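Local coordinates for Low molecular weight protein-tyrosine-phosphatase PtpA (Staphylococcus aureus, PDB 3ROF), which removes phosphate from phosphotyrosine in proteins and is probably secreted as an effector that counteracts host defences during infection, at residues I17-Q29 against T59-M73. Sequence-based numbering, arbitrary orientation. Where two conformers were deposited one is given.
Sequences ICRSPMAEAIMRQ and TQKILNKHNIPFDGM. With PO4 (phosphate ion), chain C.
The phosphate-binding P-loop of the low molecular weight tyrosine phosphatases runs into helix 19-29, and Thr-59 of helix 59-65 grips this junction. Thr-59 OG1 donates to Cys-18 O at 2.8 Å. The hydroxyl comes in well off the C=O direction, with a C=O...OG1 angle of 111°, and is tilted out of the carbonyl plane. Cys-18 O also takes a weak bond from Met-22 N. Thr-59 is thus its second donor. The backbone N atoms of Ile-17, Cys-18 and Arg-19 point into a bound phosphate ion. Arg-19, catalytic by similarity, meets this ion with its guanidinium edge: NE donates to O1 and NH2 to O2, both nearly straight. Asp-91 forms a salt bridge with Arg-19 NH1.

The two helices run nearly parallel, 18° apart, with axes 9.9 Å from each other. Ala-25 of helix 19-29 points its CB at the other segment; CB lies 3.7 Å from Leu-63 CD1 and also touches Ile-68 CG2. Leu-63 CD2 reaches on to Ile-26 CG1. A Schellman motif with Asn-67 at positive phi ends helix 59-65 and turns Ile-68 back toward helix 19-29. One water donates to both Ala-25 O and Pro-69 O.

Met-73 closes a type II turn that begins at Phe-70. Its chain bends at the last torsion (chi3 42°), which carries CE along Glu-24 to 3.2 Å from Pro-21 O. Ser-43 bonds Glu-24 OE1. Arg-28 binds the other oxygen, OE2, in a salt bridge, with NH2 at 2.8 Å and NH1 at 3.1 Å. OE2 lies in the guanidinium plane, and the carboxylate is held at both oxygens. Met-73 SD also lies in that plane, at the guanidinium edge, 3.5 Å from Arg-28 NH1.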
# COMPACT_ATOMS: atom_id res chain seq x y z
N ILE A 17 -7.94 0.22 6.28
CA ILE A 17 -7.79 -0.15 7.67
C ILE A 17 -6.98 -1.42 7.88
O ILE A 17 -6.37 -1.55 8.94
CB ILE A 17 -9.16 -0.20 8.43
CG1 ILE A 17 -10.18 -1.09 7.70
CG2 ILE A 17 -9.69 1.19 8.65
CD1 ILE A 17 -11.35 -1.47 8.57
N CYS A 18 -6.96 -2.34 6.91
CA CYS A 18 -6.25 -3.61 7.15
C CYS A 18 -5.01 -3.69 6.28
O CYS A 18 -3.87 -3.60 6.79
CB CYS A 18 -7.15 -4.82 6.90
SG CYS A 18 -8.61 -4.88 7.98
N ARG A 19 -5.18 -3.90 4.99
CA ARG A 19 -4.04 -4.25 4.11
C ARG A 19 -3.11 -3.11 3.80
O ARG A 19 -1.90 -3.20 4.01
CB ARG A 19 -4.55 -4.88 2.81
CG ARG A 19 -5.17 -6.25 3.01
CD ARG A 19 -6.00 -6.74 1.82
NE ARG A 19 -7.19 -5.94 1.69
CZ ARG A 19 -8.02 -5.98 0.67
NH1 ARG A 19 -7.82 -6.87 -0.29
NH2 ARG A 19 -9.07 -5.16 0.62
N SER A 20 -3.64 -2.01 3.25
CA SER A 20 -2.74 -0.95 2.85
C SER A 20 -2.05 -0.25 4.02
O SER A 20 -0.91 0.14 3.86
CB SER A 20 -3.39 0.03 1.87
OG SER A 20 -4.48 0.76 2.43
N PRO A 21 -2.68 -0.10 5.21
CA PRO A 21 -1.89 0.46 6.31
C PRO A 21 -0.76 -0.48 6.70
O PRO A 21 0.34 -0.04 7.06
CB PRO A 21 -2.92 0.62 7.46
CG PRO A 21 -4.23 0.76 6.74
CD PRO A 21 -4.11 -0.21 5.57
N MET A 22 -1.03 -1.79 6.70
CA MET A 22 0.03 -2.71 7.06
C MET A 22 1.22 -2.57 6.10
O MET A 22 2.39 -2.50 6.52
CB MET A 22 -0.48 -4.17 7.06
CG MET A 22 0.50 -5.06 7.74
SD MET A 22 0.22 -6.83 7.53
CE MET A 22 -1.40 -7.04 8.25
N ALA A 23 0.92 -2.56 4.80
CA ALA A 23 1.95 -2.42 3.80
C ALA A 23 2.70 -1.08 3.93
O ALA A 23 3.91 -1.03 3.81
CB ALA A 23 1.37 -2.57 2.40
N GLU A 24 1.95 0.02 4.16
CA GLU A 24 2.57 1.32 4.30
C GLU A 24 3.57 1.29 5.43
O GLU A 24 4.70 1.79 5.29
CB GLU A 24 1.50 2.39 4.57
CG GLU A 24 2.07 3.72 4.94
CD GLU A 24 1.07 4.78 5.34
OE1 GLU A 24 -0.15 4.56 5.29
OE2 GLU A 24 1.55 5.86 5.78
N ALA A 25 3.16 0.79 6.60
CA ALA A 25 4.04 0.82 7.76
C ALA A 25 5.29 -0.05 7.54
O ALA A 25 6.39 0.34 7.90
CB ALA A 25 3.28 0.36 8.98
N ILE A 26 5.09 -1.24 6.98
CA ILE A 26 6.23 -2.13 6.73
C ILE A 26 7.20 -1.46 5.74
O ILE A 26 8.40 -1.46 5.93
CB ILE A 26 5.75 -3.50 6.20
CG1 ILE A 26 4.98 -4.25 7.27
CG2 ILE A 26 6.93 -4.30 5.64
CD1 ILE A 26 4.19 -5.42 6.75
N MET A 27 6.66 -0.92 4.65
CA MET A 27 7.46 -0.28 3.62
C MET A 27 8.26 0.90 4.19
O MET A 27 9.46 1.03 3.93
CB MET A 27 6.54 0.20 2.49
CG MET A 27 7.23 0.85 1.31
SD MET A 27 8.01 -0.40 0.28
CE MET A 27 8.31 0.58 -1.20
N ARG A 28 7.57 1.74 4.98
CA ARG A 28 8.27 2.88 5.57
C ARG A 28 9.44 2.43 6.44
O ARG A 28 10.55 2.98 6.36
CB ARG A 28 7.30 3.73 6.40
CG ARG A 28 7.98 4.88 7.11
CD ARG A 28 6.96 5.79 7.82
NE ARG A 28 6.11 6.44 6.84
CZ ARG A 28 4.80 6.22 6.66
NH1 ARG A 28 4.11 5.51 7.52
NH2 ARG A 28 4.21 6.76 5.62
N GLN A 29 9.22 1.42 7.28
CA GLN A 29 10.29 0.95 8.14
C GLN A 29 11.40 0.30 7.32
O GLN A 29 12.57 0.45 7.65
CB GLN A 29 9.74 -0.01 9.19
CG GLN A 29 10.81 -0.47 10.16
CD GLN A 29 11.33 0.69 11.03
OE1 GLN A 29 10.58 1.52 11.54
NE2 GLN A 29 12.64 0.70 11.23
N THR A 59 -4.25 -5.37 12.23
CA THR A 59 -3.06 -4.76 11.64
C THR A 59 -2.22 -4.12 12.74
O THR A 59 -1.00 -4.29 12.76
CB THR A 59 -3.43 -3.77 10.55
OG1 THR A 59 -3.88 -4.56 9.44
CG2 THR A 59 -2.27 -2.89 10.16
N GLN A 60 -2.84 -3.43 13.70
CA GLN A 60 -2.06 -2.87 14.79
C GLN A 60 -1.32 -3.98 15.55
O GLN A 60 -0.16 -3.80 15.91
CB GLN A 60 -2.97 -2.11 15.76
CG GLN A 60 -3.62 -0.89 15.14
CD GLN A 60 -4.26 0.02 16.16
OE1 GLN A 60 -3.75 0.19 17.26
NE2 GLN A 60 -5.42 0.59 15.80
N LYS A 61 -1.99 -5.11 15.79
CA LYS A 61 -1.35 -6.16 16.54
C LYS A 61 -0.13 -6.72 15.81
O LYS A 61 0.89 -6.98 16.44
CB LYS A 61 -2.34 -7.29 16.84
CG LYS A 61 -3.32 -6.94 17.93
CD LYS A 61 -4.37 -8.06 18.11
CE LYS A 61 -5.25 -7.82 19.32
NZ LYS A 61 -6.14 -9.00 19.53
N ILE A 62 -0.25 -6.95 14.50
CA ILE A 62 0.88 -7.48 13.72
C ILE A 62 2.01 -6.49 13.71
O ILE A 62 3.17 -6.89 13.87
CB ILE A 62 0.48 -7.65 12.21
CG1 ILE A 62 -0.39 -8.87 12.03
CG2 ILE A 62 1.72 -7.74 11.29
CD1 ILE A 62 0.39 -10.18 12.11
N LEU A 63 1.70 -5.21 13.50
CA LEU A 63 2.76 -4.23 13.48
C LEU A 63 3.43 -4.10 14.85
O LEU A 63 4.67 -4.03 14.95
CB LEU A 63 2.22 -2.89 12.99
CG LEU A 63 1.72 -2.89 11.53
CD1 LEU A 63 1.10 -1.54 11.24
CD2 LEU A 63 2.82 -3.26 10.53
N ASN A 64 2.64 -4.09 15.91
CA ASN A 64 3.22 -4.02 17.26
C ASN A 64 4.12 -5.23 17.53
O ASN A 64 5.18 -5.10 18.12
CB ASN A 64 2.12 -3.97 18.31
CG ASN A 64 1.39 -2.62 18.35
OD1 ASN A 64 1.92 -1.60 17.89
ND2 ASN A 64 0.20 -2.60 18.93
N LYS A 65 3.69 -6.41 17.10
CA LYS A 65 4.40 -7.66 17.38
C LYS A 65 5.79 -7.60 16.78
O LYS A 65 6.73 -8.17 17.30
CB LYS A 65 3.65 -8.84 16.75
CG LYS A 65 4.37 -10.17 16.85
CD LYS A 65 3.51 -11.29 16.27
CE LYS A 65 4.21 -12.64 16.42
NZ LYS A 65 3.29 -13.78 16.11
N HIS A 66 5.90 -6.92 15.64
CA HIS A 66 7.16 -6.83 14.88
C HIS A 66 7.88 -5.47 15.05
O HIS A 66 8.82 -5.16 14.33
CB HIS A 66 6.91 -7.16 13.41
CG HIS A 66 6.45 -8.56 13.20
ND1 HIS A 66 7.29 -9.64 13.33
CD2 HIS A 66 5.24 -9.06 12.87
CE1 HIS A 66 6.61 -10.75 13.09
NE2 HIS A 66 5.36 -10.42 12.82
N ASN A 67 7.41 -4.69 16.02
CA ASN A 67 8.03 -3.40 16.33
C ASN A 67 8.10 -2.48 15.12
O ASN A 67 9.13 -1.84 14.84
CB ASN A 67 9.42 -3.63 16.91
CG ASN A 67 9.35 -4.35 18.23
OD1 ASN A 67 8.63 -3.94 19.12
ND2 ASN A 67 10.06 -5.47 18.34
N ILE A 68 6.97 -2.36 14.43
CA ILE A 68 6.86 -1.51 13.26
C ILE A 68 5.94 -0.34 13.64
O ILE A 68 4.76 -0.55 13.90
CB ILE A 68 6.32 -2.28 12.04
CG1 ILE A 68 7.23 -3.46 11.72
CG2 ILE A 68 6.17 -1.35 10.86
CD1 ILE A 68 6.61 -4.41 10.71
N PRO A 69 6.43 0.90 13.64
CA PRO A 69 5.55 2.02 14.01
C PRO A 69 4.52 2.39 12.97
O PRO A 69 4.71 2.21 11.75
CB PRO A 69 6.53 3.18 14.24
CG PRO A 69 7.72 2.83 13.50
CD PRO A 69 7.80 1.34 13.34
N PHE A 70 3.38 2.86 13.45
CA PHE A 70 2.31 3.35 12.58
C PHE A 70 1.72 4.67 13.12
O PHE A 70 0.59 5.01 12.81
CB PHE A 70 1.22 2.29 12.35
CG PHE A 70 0.62 1.74 13.59
CD1 PHE A 70 -0.54 2.25 14.11
CD2 PHE A 70 1.19 0.66 14.20
CE1 PHE A 70 -1.10 1.73 15.29
CE2 PHE A 70 0.63 0.11 15.36
CZ PHE A 70 -0.52 0.65 15.90
N ASP A 71 2.53 5.43 13.86
CA ASP A 71 2.09 6.71 14.44
C ASP A 71 1.49 7.61 13.40
O ASP A 71 2.09 7.85 12.36
CB ASP A 71 3.28 7.40 15.08
CG ASP A 71 3.87 6.57 16.13
OD1 ASP A 71 3.45 6.77 17.28
OD2 ASP A 71 4.66 5.67 15.79
N GLY A 72 0.29 8.12 13.68
CA GLY A 72 -0.34 9.11 12.83
C GLY A 72 -1.05 8.53 11.62
O GLY A 72 -1.70 9.27 10.89
N MET A 73 -0.95 7.22 11.38
CA MET A 73 -1.56 6.64 10.19
C MET A 73 -3.06 6.44 10.41
O MET A 73 -3.48 5.78 11.35
CB MET A 73 -0.91 5.32 9.87
CG MET A 73 0.50 5.46 9.32
SD MET A 73 1.38 3.91 9.05
CE MET A 73 0.07 2.92 8.34
P PO4 C . -8.93 -3.43 3.93
O1 PO4 C . -7.64 -4.18 3.77
O2 PO4 C . -9.62 -3.18 2.61
O3 PO4 C . -9.87 -4.29 4.84
O4 PO4 C . -8.73 -2.15 4.71
O HOH W 1 6.74 2.29 9.89
O HOH W 2 4.74 4.87 10.22